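Local coordinates for cerato-platanin-like protein (Moniliophthora perniciosa, PDB 3SUK), which is of unknown function but belongs to the secreted cerato-platanin family of fungal proteins and folds as a double-psi beta barrel, at residues S58-T70 with I111-L125. Residues are numbered along the deposited sequence; the frame is centred on the assembly and turned at random. Where two conformers were deposited one is given.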
# COMPACT_ATOMS: atom_id res chain seq x y z
N SER A 58 -2.70 -13.43 6.60
CA SER A 58 -4.00 -12.82 6.43
C SER A 58 -4.51 -13.11 5.01
O SER A 58 -3.76 -12.99 4.09
CB SER A 58 -3.86 -11.32 6.59
OG SER A 58 -5.04 -10.71 6.18
N PRO A 59 -5.79 -13.40 4.86
CA PRO A 59 -6.34 -13.54 3.51
C PRO A 59 -6.39 -12.20 2.77
O PRO A 59 -6.62 -12.24 1.61
CB PRO A 59 -7.73 -14.11 3.74
CG PRO A 59 -8.12 -13.52 5.06
CD PRO A 59 -6.85 -13.64 5.87
N ALA A 60 -6.14 -11.08 3.45
CA ALA A 60 -6.11 -9.77 2.82
C ALA A 60 -4.71 -9.41 2.26
O ALA A 60 -4.55 -8.44 1.58
CB ALA A 60 -6.59 -8.71 3.80
N CYS A 61 -3.75 -10.31 2.47
CA CYS A 61 -2.42 -10.14 1.85
C CYS A 61 -2.55 -10.12 0.33
O CYS A 61 -3.07 -11.04 -0.25
CB CYS A 61 -1.48 -11.32 2.24
SG CYS A 61 -0.81 -11.13 3.96
N GLY A 62 -2.04 -9.05 -0.26
CA GLY A 62 -2.14 -8.87 -1.70
C GLY A 62 -3.36 -8.09 -2.18
O GLY A 62 -3.47 -7.82 -3.34
N ASN A 63 -4.20 -7.63 -1.27
CA ASN A 63 -5.35 -6.89 -1.71
C ASN A 63 -4.95 -5.63 -2.47
O ASN A 63 -4.02 -4.97 -2.15
CB ASN A 63 -6.26 -6.51 -0.56
CG ASN A 63 -7.19 -7.67 -0.13
OD1 ASN A 63 -7.17 -8.72 -0.69
ND2 ASN A 63 -7.91 -7.43 0.90
N CYS A 64 -5.75 -5.35 -3.47
CA CYS A 64 -5.55 -4.24 -4.37
C CYS A 64 -6.62 -3.19 -4.11
O CYS A 64 -7.75 -3.49 -4.13
CB CYS A 64 -5.69 -4.78 -5.81
SG CYS A 64 -5.41 -3.55 -7.12
N TYR A 65 -6.19 -1.96 -3.87
CA TYR A 65 -7.05 -0.87 -3.52
C TYR A 65 -6.86 0.31 -4.45
O TYR A 65 -5.76 0.70 -4.74
CB TYR A 65 -6.76 -0.40 -2.10
CG TYR A 65 -6.95 -1.45 -1.05
CD1 TYR A 65 -5.91 -2.28 -0.70
CD2 TYR A 65 -8.17 -1.60 -0.41
CE1 TYR A 65 -6.07 -3.22 0.27
CE2 TYR A 65 -8.34 -2.56 0.55
CZ TYR A 65 -7.30 -3.38 0.86
OH TYR A 65 -7.46 -4.34 1.81
N THR A 66 -7.96 0.90 -4.86
CA THR A 66 -7.93 2.17 -5.56
C THR A 66 -8.14 3.20 -4.48
O THR A 66 -9.15 3.23 -3.83
CB THR A 66 -9.04 2.27 -6.61
OG1 THR A 66 -8.79 1.32 -7.64
CG2 THR A 66 -9.04 3.63 -7.23
N ILE A 67 -7.12 4.03 -4.31
CA ILE A 67 -7.06 5.04 -3.25
C ILE A 67 -7.13 6.40 -3.92
O ILE A 67 -6.42 6.67 -4.81
CB ILE A 67 -5.76 4.92 -2.41
CG1 ILE A 67 -5.63 3.51 -1.77
CG2 ILE A 67 -5.74 5.95 -1.29
CD1 ILE A 67 -4.37 3.26 -1.12
N SER A 68 -8.03 7.24 -3.42
CA SER A 68 -8.34 8.57 -3.96
C SER A 68 -8.20 9.67 -2.91
O SER A 68 -8.48 9.48 -1.78
CB SER A 68 -9.78 8.62 -4.45
OG SER A 68 -9.94 7.66 -5.45
N PHE A 69 -7.67 10.80 -3.35
CA PHE A 69 -7.50 11.99 -2.51
C PHE A 69 -7.68 13.24 -3.34
O PHE A 69 -7.09 13.35 -4.37
CB PHE A 69 -6.14 11.99 -1.83
CG PHE A 69 -5.93 13.08 -0.80
CD1 PHE A 69 -6.69 13.16 0.34
CD2 PHE A 69 -4.90 13.96 -0.96
CE1 PHE A 69 -6.46 14.17 1.26
CE2 PHE A 69 -4.67 14.92 -0.02
CZ PHE A 69 -5.46 15.01 1.07
N THR A 70 -8.43 14.19 -2.80
CA THR A 70 -8.65 15.49 -3.42
C THR A 70 -7.80 16.54 -2.72
O THR A 70 -7.89 16.70 -1.55
CB THR A 70 -10.13 15.88 -3.36
OG1 THR A 70 -10.90 14.85 -3.97
CG2 THR A 70 -10.32 17.21 -4.10
N ILE A 111 -3.19 11.99 6.09
CA ILE A 111 -4.36 12.45 5.37
C ILE A 111 -5.51 11.44 5.48
O ILE A 111 -5.33 10.31 5.89
CB ILE A 111 -4.05 12.74 3.89
CG1 ILE A 111 -3.71 11.43 3.17
CG2 ILE A 111 -3.00 13.86 3.77
CD1 ILE A 111 -3.44 11.54 1.71
N ASP A 112 -6.71 11.89 5.15
CA ASP A 112 -7.87 11.03 5.05
C ASP A 112 -8.12 10.75 3.57
O ASP A 112 -8.21 11.65 2.82
CB ASP A 112 -9.10 11.70 5.66
CG ASP A 112 -9.01 11.78 7.11
OD1 ASP A 112 -8.41 10.93 7.70
OD2 ASP A 112 -9.57 12.71 7.66
N VAL A 113 -8.20 9.49 3.21
CA VAL A 113 -8.42 9.12 1.82
C VAL A 113 -9.68 8.31 1.65
O VAL A 113 -10.23 7.88 2.59
CB VAL A 113 -7.22 8.35 1.22
CG1 VAL A 113 -5.96 9.19 1.32
CG2 VAL A 113 -7.01 6.96 1.93
N GLN A 114 -10.15 8.22 0.43
CA GLN A 114 -11.17 7.28 0.07
C GLN A 114 -10.49 6.03 -0.52
O GLN A 114 -9.56 6.11 -1.26
CB GLN A 114 -12.15 7.90 -0.93
CG GLN A 114 -13.05 8.94 -0.33
CD GLN A 114 -14.02 8.39 0.67
OE1 GLN A 114 -14.67 7.41 0.43
NE2 GLN A 114 -14.12 9.03 1.81
N SER A 115 -10.94 4.88 -0.07
CA SER A 115 -10.35 3.63 -0.50
C SER A 115 -11.46 2.66 -0.92
O SER A 115 -12.46 2.49 -0.25
CB SER A 115 -9.53 3.04 0.65
OG SER A 115 -9.05 1.75 0.32
N GLN A 116 -11.23 2.02 -2.06
CA GLN A 116 -12.10 1.01 -2.58
C GLN A 116 -11.27 -0.20 -3.00
O GLN A 116 -10.51 -0.07 -3.91
CB GLN A 116 -12.81 1.58 -3.83
CG GLN A 116 -13.81 0.67 -4.44
CD GLN A 116 -14.73 0.06 -3.39
OE1 GLN A 116 -15.54 0.74 -2.79
NE2 GLN A 116 -14.57 -1.22 -3.14
N GLN A 117 -11.46 -1.36 -2.42
CA GLN A 117 -10.85 -2.55 -2.97
C GLN A 117 -11.39 -2.83 -4.36
O GLN A 117 -12.55 -2.64 -4.62
CB GLN A 117 -11.12 -3.75 -2.06
CG GLN A 117 -10.27 -4.91 -2.48
CD GLN A 117 -10.48 -6.15 -1.68
OE1 GLN A 117 -11.39 -6.27 -0.91
NE2 GLN A 117 -9.64 -7.06 -1.89
N VAL A 118 -10.49 -3.29 -5.22
CA VAL A 118 -10.78 -3.72 -6.56
C VAL A 118 -10.18 -5.13 -6.76
O VAL A 118 -9.59 -5.71 -5.90
CB VAL A 118 -10.22 -2.74 -7.63
CG1 VAL A 118 -10.91 -1.38 -7.52
CG2 VAL A 118 -8.72 -2.59 -7.46
N ALA A 119 -10.41 -5.68 -7.94
CA ALA A 119 -9.93 -7.01 -8.22
C ALA A 119 -8.41 -7.05 -8.15
O ALA A 119 -7.75 -6.11 -8.46
CB ALA A 119 -10.40 -7.49 -9.60
N ARG A 120 -7.90 -8.21 -7.75
CA ARG A 120 -6.49 -8.43 -7.56
C ARG A 120 -5.77 -8.14 -8.88
O ARG A 120 -4.69 -7.57 -8.91
CB ARG A 120 -6.20 -9.88 -7.10
CG ARG A 120 -6.66 -10.28 -5.67
CD ARG A 120 -5.78 -9.59 -4.64
NE ARG A 120 -6.16 -9.97 -3.28
CZ ARG A 120 -5.67 -11.02 -2.65
NH1 ARG A 120 -4.84 -11.83 -3.25
NH2 ARG A 120 -6.08 -11.26 -1.42
N SER A 121 -6.43 -8.49 -9.97
CA SER A 121 -5.85 -8.34 -11.31
C SER A 121 -5.56 -6.89 -11.69
O SER A 121 -4.67 -6.66 -12.45
CB SER A 121 -6.74 -9.03 -12.36
OG SER A 121 -7.98 -8.43 -12.40
N VAL A 122 -6.29 -5.95 -11.12
CA VAL A 122 -6.05 -4.52 -11.40
C VAL A 122 -4.61 -4.12 -11.03
O VAL A 122 -4.02 -3.32 -11.66
CB VAL A 122 -7.10 -3.59 -10.72
CG1 VAL A 122 -6.75 -2.06 -10.96
CG2 VAL A 122 -8.51 -3.91 -11.23
N CYS A 123 -4.08 -4.76 -9.99
CA CYS A 123 -2.73 -4.54 -9.53
C CYS A 123 -1.74 -5.58 -10.06
O CYS A 123 -0.66 -5.59 -9.64
CB CYS A 123 -2.70 -4.66 -8.02
SG CYS A 123 -3.39 -3.19 -7.13
N GLY A 124 -2.18 -6.44 -10.95
CA GLY A 124 -1.33 -7.46 -11.52
C GLY A 124 -1.21 -8.72 -10.66
O GLY A 124 -0.29 -9.49 -10.84
N LEU A 125 -2.13 -8.92 -9.73
CA LEU A 125 -2.11 -10.10 -8.84
C LEU A 125 -3.23 -11.12 -9.15
O LEU A 125 -4.04 -10.84 -9.98
CB LEU A 125 -2.20 -9.66 -7.36
CG LEU A 125 -0.87 -9.51 -6.66
CD1 LEU A 125 -0.20 -8.29 -7.17
CD2 LEU A 125 -1.08 -9.36 -5.15
OXT LEU A 125 -3.27 -12.20 -8.57
O HOH W 1 -8.00 -7.11 -4.05
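R120 reaches N63 side-on, giving both NE (3.0 Å) and NH2 (2.9 Å) to the single oxygen OD1, the NE bond on a lone pair in the carbonyl plane, the other tilted from it. Arginine suits because its long chain, bent at chi2 (-71°), carries several N-H donors on one flat group, whose face lies over the G62 carbonyl carbon. At G62's positive phi a CB would jam against the preceding carbonyl O. Asparagine offers acceptor and donor on one amide: N63 ND2 donates in plane to Y65 OH, which also bonds D52. An alanine in place of R120 would probably leave N63 OD1 without either donor, its amide held, of the bonds described, only through ND2. V118 N donates to C64 O (3.0 Å, 175°), while a water accepts from C64 N and Q117 NE2 and donates to V118 O. T66 pairs with Q116 and S68 with Q114 through reciprocal backbone bonds; T66 OG1 and S68 OG hydrogen-bond N79 OD1 and S77 OG. I111 CD1 sits over the F69 ring, 3.7 Å from its centroid, a CH-pi contact. C64 SG joins C123 SG in a disulfide tying the C-terminal 3-10 turn to this antiparallel strand pair of the cerato-platanin double-psi beta barrel.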